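Local coordinates for putative extracellular solute-binding protein (Bordetella bronchiseptica, PDB 4P56) that binds mandelate and probably delivers such small aromatic hydroxy acids, as a periplasmic solute-binding protein, to a TRAP transporter, at residues His225-Pro230 with Val293-Ala298; Thr115-Ala120 with Ala334-Leu339. All coordinates share one frame; numbering follows the deposited sequence.

Interaction 1 (His225-Pro230 with Val293-Ala298); sequences HATEFP and VKADDA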
ATOM      1  N   HIS A 225      22.050  -0.866   3.215  1.00 17.05           N
ATOM      2  CA  HIS A 225      21.926  -2.048   2.366  1.00 16.26           C
ATOM      3  C   HIS A 225      20.516  -2.150   1.829  1.00 18.30           C
ATOM      4  O   HIS A 225      19.550  -1.856   2.535  1.00 14.62           O
ATOM      5  CB  HIS A 225      22.257  -3.305   3.165  1.00 15.81           C
ATOM      6  CG  HIS A 225      23.642  -3.305   3.745  1.00 16.68           C
ATOM      7  ND1 HIS A 225      24.742  -3.786   3.066  1.00 17.25           N
ATOM      8  CD2 HIS A 225      24.100  -2.891   4.951  1.00 21.55           C
ATOM      9  CE1 HIS A 225      25.818  -3.656   3.823  1.00 18.40           C
ATOM     10  NE2 HIS A 225      25.459  -3.102   4.966  1.00 18.86           N
ATOM     11  N   ALA A 226      20.398  -2.523   0.566  1.00 13.50           N
ATOM     12  CA  ALA A 226      19.087  -2.725  -0.045  1.00 16.86           C
ATOM     13  C   ALA A 226      19.170  -3.844  -1.068  1.00 14.35           C
ATOM     14  O   ALA A 226      20.106  -3.870  -1.885  1.00 16.37           O
ATOM     15  CB  ALA A 226      18.607  -1.435  -0.740  1.00 12.52           C
ATOM     16  N   THR A 227      18.170  -4.722  -1.066  1.00 14.87           N
ATOM     17  CA  THR A 227      18.056  -5.768  -2.085  1.00 13.79           C
ATOM     18  C   THR A 227      16.734  -5.633  -2.788  1.00 14.12           C
ATOM     19  O   THR A 227      15.685  -5.640  -2.165  1.00 15.28           O
ATOM     20  CB  THR A 227      18.194  -7.173  -1.485  1.00 15.62           C
ATOM     21  OG1 THR A 227      19.498  -7.272  -0.888  1.00 16.04           O
ATOM     22  CG2 THR A 227      18.039  -8.250  -2.585  1.00 14.61           C
ATOM     23  N   GLU A 228      16.805  -5.457  -4.095  1.00 16.26           N
ATOM     24  CA  GLU A 228      15.623  -5.283  -4.912  1.00 13.15           C
ATOM     25  C   GLU A 228      15.323  -6.591  -5.598  1.00 15.65           C
ATOM     26  O   GLU A 228      16.216  -7.392  -5.843  1.00 14.68           O
ATOM     27  CB  GLU A 228      15.850  -4.210  -5.964  1.00 18.51           C
ATOM     28  CG  GLU A 228      16.105  -2.826  -5.406  1.00 18.56           C
ATOM     29  CD  GLU A 228      16.215  -1.832  -6.524  1.00 18.19           C
ATOM     30  OE1 GLU A 228      17.342  -1.611  -6.995  1.00 17.43           O
ATOM     31  OE2 GLU A 228      15.163  -1.319  -6.985  1.00 17.71           O
ATOM     32  N   PHE A 229      14.048  -6.778  -5.920  1.00 17.37           N
ATOM     33  CA  PHE A 229      13.558  -8.008  -6.509  1.00 17.82           C
ATOM     34  C   PHE A 229      12.687  -7.646  -7.706  1.00 12.83           C
ATOM     35  O   PHE A 229      11.880  -6.720  -7.623  1.00 13.57           O
ATOM     36  CB  PHE A 229      12.670  -8.717  -5.493  1.00 14.40           C
ATOM     37  CG  PHE A 229      13.411  -9.310  -4.328  1.00 17.59           C
ATOM     38  CD1 PHE A 229      13.761  -8.531  -3.241  1.00 15.77           C
ATOM     39  CD2 PHE A 229      13.740 -10.655  -4.321  1.00 18.26           C
ATOM     40  CE1 PHE A 229      14.425  -9.075  -2.178  1.00 16.35           C
ATOM     41  CE2 PHE A 229      14.409 -11.197  -3.265  1.00 18.85           C
ATOM     42  CZ  PHE A 229      14.742 -10.403  -2.179  1.00 14.60           C
ATOM     43  N   PRO A 230      12.810  -8.396  -8.800  1.00 21.91           N
ATOM     44  CA  PRO A 230      11.962  -8.128  -9.954  1.00 18.54           C
ATOM     45  C   PRO A 230      10.494  -8.270  -9.611  1.00 21.03           C
ATOM     46  O   PRO A 230      10.064  -9.301  -9.092  1.00 19.42           O
ATOM     47  CB  PRO A 230      12.400  -9.189 -10.968  1.00 29.38           C
ATOM     48  CG  PRO A 230      13.834  -9.459 -10.611  1.00 40.12           C
ATOM     49  CD  PRO A 230      13.842  -9.405  -9.098  1.00 35.41           C
ATOM     50  N   VAL A 293      21.835  -4.286  -4.002  1.00 18.81           N
ATOM     51  CA  VAL A 293      21.873  -5.640  -4.548  1.00 19.30           C
ATOM     52  C   VAL A 293      20.659  -5.871  -5.432  1.00 18.70           C
ATOM     53  O   VAL A 293      19.556  -5.411  -5.113  1.00 17.45           O
ATOM     54  CB  VAL A 293      21.902  -6.682  -3.400  1.00 19.15           C
ATOM     55  CG1 VAL A 293      21.854  -8.108  -3.935  1.00 20.45           C
ATOM     56  CG2 VAL A 293      23.131  -6.483  -2.558  1.00 20.28           C
ATOM     57  N   LYS A 294      20.867  -6.544  -6.562  1.00 19.78           N
ATOM     58  CA  LYS A 294      19.756  -7.098  -7.332  1.00 19.57           C
ATOM     59  C   LYS A 294      19.680  -8.573  -6.980  1.00 21.46           C
ATOM     60  O   LYS A 294      20.637  -9.311  -7.182  1.00 21.33           O
ATOM     61  CB  LYS A 294      19.957  -6.931  -8.833  1.00 25.13           C
ATOM     62  CG  LYS A 294      18.810  -7.513  -9.674  1.00 29.42           C
ATOM     63  CD  LYS A 294      18.909  -7.047 -11.133  1.00 35.20           C
ATOM     64  CE  LYS A 294      17.784  -7.581 -12.018  1.00 43.71           C
ATOM     65  NZ  LYS A 294      17.998  -8.987 -12.482  1.00 45.69           N
ATOM     66  N   ALA A 295      18.539  -9.006  -6.459  1.00 20.98           N
ATOM     67  CA  ALA A 295      18.378 -10.397  -6.057  1.00 18.89           C
ATOM     68  C   ALA A 295      18.801 -11.299  -7.199  1.00 20.88           C
ATOM     69  O   ALA A 295      18.318 -11.144  -8.310  1.00 21.45           O
ATOM     70  CB  ALA A 295      16.917 -10.679  -5.688  1.00 17.55           C
ATOM     71  N   ASP A 296      19.690 -12.248  -6.947  1.00 25.62           N
ATOM     72  CA  ASP A 296      20.107 -13.142  -8.037  1.00 25.25           C
ATOM     73  C   ASP A 296      19.083 -14.255  -8.177  1.00 25.46           C
ATOM     74  O   ASP A 296      18.176 -14.351  -7.349  1.00 24.16           O
ATOM     75  CB  ASP A 296      21.540 -13.654  -7.863  1.00 29.76           C
ATOM     76  CG  ASP A 296      21.704 -14.601  -6.687  1.00 31.77           C
ATOM     77  OD1 ASP A 296      20.710 -15.102  -6.148  1.00 27.54           O
ATOM     78  OD2 ASP A 296      22.861 -14.870  -6.318  1.00 35.63           O
ATOM     79  N   ASP A 297      19.187 -15.058  -9.234  1.00 27.05           N
ATOM     80  CA  ASP A 297      18.145 -16.034  -9.539  1.00 27.66           C
ATOM     81  C   ASP A 297      17.934 -17.025  -8.400  1.00 28.56           C
ATOM     82  O   ASP A 297      16.815 -17.487  -8.188  1.00 26.44           O
ATOM     83  CB  ASP A 297      18.443 -16.790 -10.844  1.00 33.62           C
ATOM     84  CG  ASP A 297      18.361 -15.898 -12.073  1.00 36.77           C
ATOM     85  OD1 ASP A 297      17.693 -14.846 -12.006  1.00 35.90           O
ATOM     86  OD2 ASP A 297      18.960 -16.244 -13.106  1.00 45.46           O
ATOM     87  N   ALA A 298      19.007 -17.368  -7.680  1.00 28.01           N
ATOM     88  CA  ALA A 298      18.898 -18.348  -6.590  1.00 28.18           C
ATOM     89  C   ALA A 298      18.078 -17.770  -5.432  1.00 25.40           C
ATOM     90  O   ALA A 298      17.214 -18.440  -4.862  1.00 24.93           O
ATOM     91  CB  ALA A 298      20.286 -18.784  -6.106  1.00 30.13           C
TER
HETATM   92  O   HOH W   1      19.115  -3.404  -7.198  1.00 18.52           O
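Backbone hydrogen bonds between A226, E228, V293 and A295 make a parallel ladder. V293 N donates to A226 O at 2.8 Å, and E228 N returns a bond to V293 O. A295 N then reaches E228 O at 2.9 Å. This last bond carries the pairing one residue past the end of strand 291-294.

V293 O is shared. Besides E228 N, it faces the T227 CA at 3.4 Å in a CA-H...O contact. A water also bridges it to E228 OE1, though the link is very short on the carboxylate side and weak on the carbonyl side. The other carboxylate oxygen, OE2, is salt-bridged to R282.

Side chains of T227 and V293 lie next to each other on one sheet face, OG1 of T227 3.5 Å from CB of V293. With OG1 anti to the carbonyl carbon (chi1 -61°), CG2 of T227 faces V293 CG1 and A295 N; OG1 itself is hydrogen-bonded to V158 O. Beyond the ladder, the methyl of A295 sits over one face of the F229 ring, 3.8 Å from its centroid and 28° off the ring normal, a CH-pi contact weighted to the CD2-CE2 side.

Strand 291-294 is the edge of the mixed sheet within this chain. Three main-chain bonds set against few side-chain contacts imply that its pairing with 225-228 rests chiefly on the backbone, the apolar A295-F229 contact following where the strands end, just before helix 297-307.

Interaction 2 (Thr115-Ala120 with Ala334-Leu339); sequences TSRSIA and AEIKQL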
ATOM      1  N   THR A 115       1.595   2.182 -10.459  1.00 11.87           N
ATOM      2  CA  THR A 115       0.495   2.509 -11.362  1.00  9.91           C
ATOM      3  C   THR A 115      -0.211   1.275 -11.880  1.00  9.94           C
ATOM      4  O   THR A 115      -1.445   1.146 -11.766  1.00  9.69           O
ATOM      5  CB  THR A 115       0.957   3.414 -12.520  1.00 11.76           C
ATOM      6  OG1 THR A 115       1.361   4.674 -11.981  1.00 13.84           O
ATOM      7  CG2 THR A 115      -0.199   3.663 -13.533  1.00 12.88           C
ATOM      8  N   SER A 116       0.536   0.355 -12.471  1.00 10.32           N
ATOM      9  CA  SER A 116      -0.083  -0.862 -12.994  1.00 13.05           C
ATOM     10  C   SER A 116      -0.785  -1.686 -11.893  1.00 14.28           C
ATOM     11  O   SER A 116      -1.949  -2.109 -12.054  1.00 11.97           O
ATOM     12  CB  SER A 116       0.974  -1.697 -13.740  1.00 15.32           C
ATOM     13  OG  SER A 116       1.936  -2.161 -12.805  1.00 19.29           O
ATOM     14  N   ARG A 117      -0.111  -1.869 -10.758  1.00 14.75           N
ATOM     15  CA  ARG A 117      -0.691  -2.639  -9.633  1.00 14.08           C
ATOM     16  C   ARG A 117      -1.945  -1.991  -9.037  1.00 13.61           C
ATOM     17  O   ARG A 117      -2.899  -2.693  -8.669  1.00  9.74           O
ATOM     18  CB  ARG A 117       0.342  -2.816  -8.529  1.00 13.65           C
ATOM     19  CG  ARG A 117       0.015  -3.919  -7.556  1.00 14.40           C
ATOM     20  CD  ARG A 117       1.008  -3.916  -6.380  1.00  9.52           C
ATOM     21  NE  ARG A 117       2.388  -4.183  -6.751  1.00 11.26           N
ATOM     22  CZ  ARG A 117       2.908  -5.407  -6.837  1.00 22.76           C
ATOM     23  NH1 ARG A 117       2.152  -6.484  -6.635  1.00 28.20           N
ATOM     24  NH2 ARG A 117       4.178  -5.558  -7.138  1.00 21.03           N
ATOM     25  N   SER A 118      -1.938  -0.663  -8.918  1.00 13.85           N
ATOM     26  CA  SER A 118      -3.088   0.054  -8.383  1.00  9.50           C
ATOM     27  C   SER A 118      -4.300  -0.135  -9.287  1.00 13.75           C
ATOM     28  O   SER A 118      -5.395  -0.450  -8.835  1.00  9.32           O
ATOM     29  CB  SER A 118      -2.803   1.562  -8.286  1.00 10.00           C
ATOM     30  OG  SER A 118      -1.790   1.847  -7.339  1.00 10.97           O
ATOM     31  N   ILE A 119      -4.108   0.100 -10.575  1.00 10.58           N
ATOM     32  CA  ILE A 119      -5.215   0.012 -11.516  1.00 10.13           C
ATOM     33  C   ILE A 119      -5.753  -1.407 -11.540  1.00  9.41           C
ATOM     34  O   ILE A 119      -6.955  -1.612 -11.453  1.00 11.84           O
ATOM     35  CB  ILE A 119      -4.794   0.444 -12.923  1.00 12.28           C
ATOM     36  CG1 ILE A 119      -4.581   1.950 -12.932  1.00 13.09           C
ATOM     37  CG2 ILE A 119      -5.876   0.072 -13.935  1.00 12.82           C
ATOM     38  CD1 ILE A 119      -3.774   2.427 -14.079  1.00 13.84           C
ATOM     39  N   ALA A 120      -4.864  -2.385 -11.641  1.00  9.60           N
ATOM     40  CA  ALA A 120      -5.296  -3.773 -11.726  1.00 10.17           C
ATOM     41  C   ALA A 120      -5.911  -4.226 -10.408  1.00  9.53           C
ATOM     42  O   ALA A 120      -6.903  -4.965 -10.392  1.00  9.70           O
ATOM     43  CB  ALA A 120      -4.118  -4.684 -12.137  1.00 10.24           C
ATOM     44  N   ALA A 334      -3.764 -10.925 -15.799  1.00 17.37           N
ATOM     45  CA  ALA A 334      -3.814 -10.581 -17.212  1.00 18.90           C
ATOM     46  C   ALA A 334      -3.717  -9.076 -17.341  1.00 19.54           C
ATOM     47  O   ALA A 334      -2.998  -8.549 -18.191  1.00 21.19           O
ATOM     48  CB  ALA A 334      -5.092 -11.068 -17.830  1.00 18.85           C
ATOM     49  N   GLU A 335      -4.413  -8.378 -16.463  1.00 18.49           N
ATOM     50  CA  GLU A 335      -4.473  -6.927 -16.572  1.00 19.36           C
ATOM     51  C   GLU A 335      -3.138  -6.253 -16.209  1.00 20.09           C
ATOM     52  O   GLU A 335      -2.703  -5.312 -16.885  1.00 21.69           O
ATOM     53  CB  GLU A 335      -5.601  -6.383 -15.709  1.00 18.40           C
ATOM     54  CG  GLU A 335      -5.713  -4.868 -15.788  1.00 19.64           C
ATOM     55  CD  GLU A 335      -6.905  -4.330 -15.024  1.00 23.77           C
ATOM     56  OE1 GLU A 335      -7.677  -5.147 -14.461  1.00 23.27           O
ATOM     57  OE2 GLU A 335      -7.067  -3.092 -15.003  1.00 23.26           O
ATOM     58  N   ILE A 336      -2.469  -6.735 -15.167  1.00 19.24           N
ATOM     59  CA  ILE A 336      -1.201  -6.121 -14.749  1.00 20.17           C
ATOM     60  C   ILE A 336      -0.075  -6.428 -15.752  1.00 21.81           C
ATOM     61  O   ILE A 336       0.760  -5.564 -16.040  1.00 27.23           O
ATOM     62  CB  ILE A 336      -0.819  -6.479 -13.271  1.00 19.25           C
ATOM     63  CG1 ILE A 336       0.155  -5.431 -12.690  1.00 21.74           C
ATOM     64  CG2 ILE A 336      -0.229  -7.862 -13.210  1.00 19.87           C
ATOM     65  CD1 ILE A 336       0.406  -5.561 -11.183  1.00 24.41           C
ATOM     66  N   LYS A 337      -0.096  -7.624 -16.332  1.00 25.38           N
ATOM     67  CA  LYS A 337       0.869  -8.026 -17.354  1.00 23.44           C
ATOM     68  C   LYS A 337       0.727  -7.102 -18.567  1.00 25.62           C
ATOM     69  O   LYS A 337       1.720  -6.585 -19.079  1.00 26.96           O
ATOM     70  CB  LYS A 337       0.618  -9.497 -17.729  1.00 23.20           C
ATOM     71  CG  LYS A 337       1.671 -10.187 -18.578  1.00 34.31           C
ATOM     72  CD  LYS A 337       1.159 -11.575 -18.999  1.00 32.57           C
ATOM     73  CE  LYS A 337       1.931 -12.136 -20.194  1.00 41.55           C
ATOM     74  NZ  LYS A 337       1.224 -13.306 -20.835  1.00 39.18           N
ATOM     75  N   GLN A 338      -0.509  -6.850 -18.985  1.00 24.73           N
ATOM     76  CA  GLN A 338      -0.783  -5.921 -20.084  1.00 26.59           C
ATOM     77  C   GLN A 338      -0.391  -4.464 -19.753  1.00 30.32           C
ATOM     78  O   GLN A 338       0.302  -3.784 -20.529  1.00 29.59           O
ATOM     79  CB  GLN A 338      -2.269  -5.986 -20.419  1.00 26.08           C
ATOM     80  CG  GLN A 338      -2.709  -4.975 -21.466  1.00 46.50           C
ATOM     81  CD  GLN A 338      -4.012  -5.380 -22.146  1.00 55.01           C
ATOM     82  OE1 GLN A 338      -4.269  -6.568 -22.373  1.00 56.68           O
ATOM     83  NE2 GLN A 338      -4.848  -4.395 -22.465  1.00 57.47           N
ATOM     84  N   LEU A 339      -0.853  -3.959 -18.617  1.00 29.89           N
ATOM     85  CA  LEU A 339      -0.431  -2.626 -18.191  1.00 31.80           C
ATOM     86  C   LEU A 339       1.104  -2.482 -18.155  1.00 32.53           C
ATOM     87  O   LEU A 339       1.667  -1.506 -18.669  1.00 35.48           O
ATOM     88  CB  LEU A 339      -1.041  -2.304 -16.826  1.00 28.52           C
ATOM     89  CG  LEU A 339      -2.553  -2.078 -16.903  1.00 25.44           C
ATOM     90  CD1 LEU A 339      -3.166  -2.023 -15.507  1.00 25.40           C
ATOM     91  CD2 LEU A 339      -2.825  -0.789 -17.665  1.00 31.10           C
TER
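I336 lays its CD1 methyl against the backbone of R117, 3.5 Å from R117 CA, and against the first carbons of that side chain, with R117 CB at 3.8 Å. CG1 of I336 stands anti to the backbone N, chi1 -158°, and an extended chi2 carries CD1 across to the other helix. On the way CG1 passes S116 OG at 3.7 Å, a van der Waals contact; the hydroxyl's hydrogen bond goes to D340 OD1, just beyond 334-339. The guanidinium of R117 runs off elsewhere and bonds A105 O and S110 OG.

I336 also packs on A120, where E335 joins it. A120 CB lies 3.9 Å from I336 CB, while the carboxylate carbon CD of E335 comes within 3.7 Å of A120 CA. E335 is fully extended, chi1 180°, which carries its carboxylate up to A120 and I119; it crosses I119 at about a right angle, and OE2 ends 3.5 Å from I119 CG2. That oxygen has a long, weak ion pair with R264 and also lies close to D123 OD2; the like charges could raise the proton affinity of one of these acids.

L339 meets S116 at the other end. Its CB packs on S116 CB at 3.7 Å and its CD1 reaches I119 CG2, the two side chains crossing at a slant.

The helix segments run roughly antiparallel, 148° between their directions, with axes 8.9 Å apart at closest approach, and they meet through van der Waals packing. Helix 325-340, near the C-terminus, thus lies along one flank of helix 114-129, whose I119 and S118 also touch helix 263-285, while R117 and S118 reach strand 139-145 of the three-stranded antiparallel sheet.

How the interactions relate
Interaction 2 closes a long loop of chain in which interaction 1 is nested: 115-120 comes first, then 225-230, 293-298 and finally 334-339. Their centres lie 22 Å apart and their nearest atoms about 7 Å, without touching. Interaction 1 is strand pairing at one edge of the six-stranded mixed sheet; interaction 2 is helix packing, with 114-129 reaching the three-stranded antiparallel sheet. Helix 263-285 touches both contacts: R282 serves E228, whereas R264 and E268 lie by I119. Thus 293-298 and 334-339, both late in the chain, each pair with an earlier segment. The side chain of R117 is about 11 Å from bound (R)-mandelate, and neither contact forms part of the pocket.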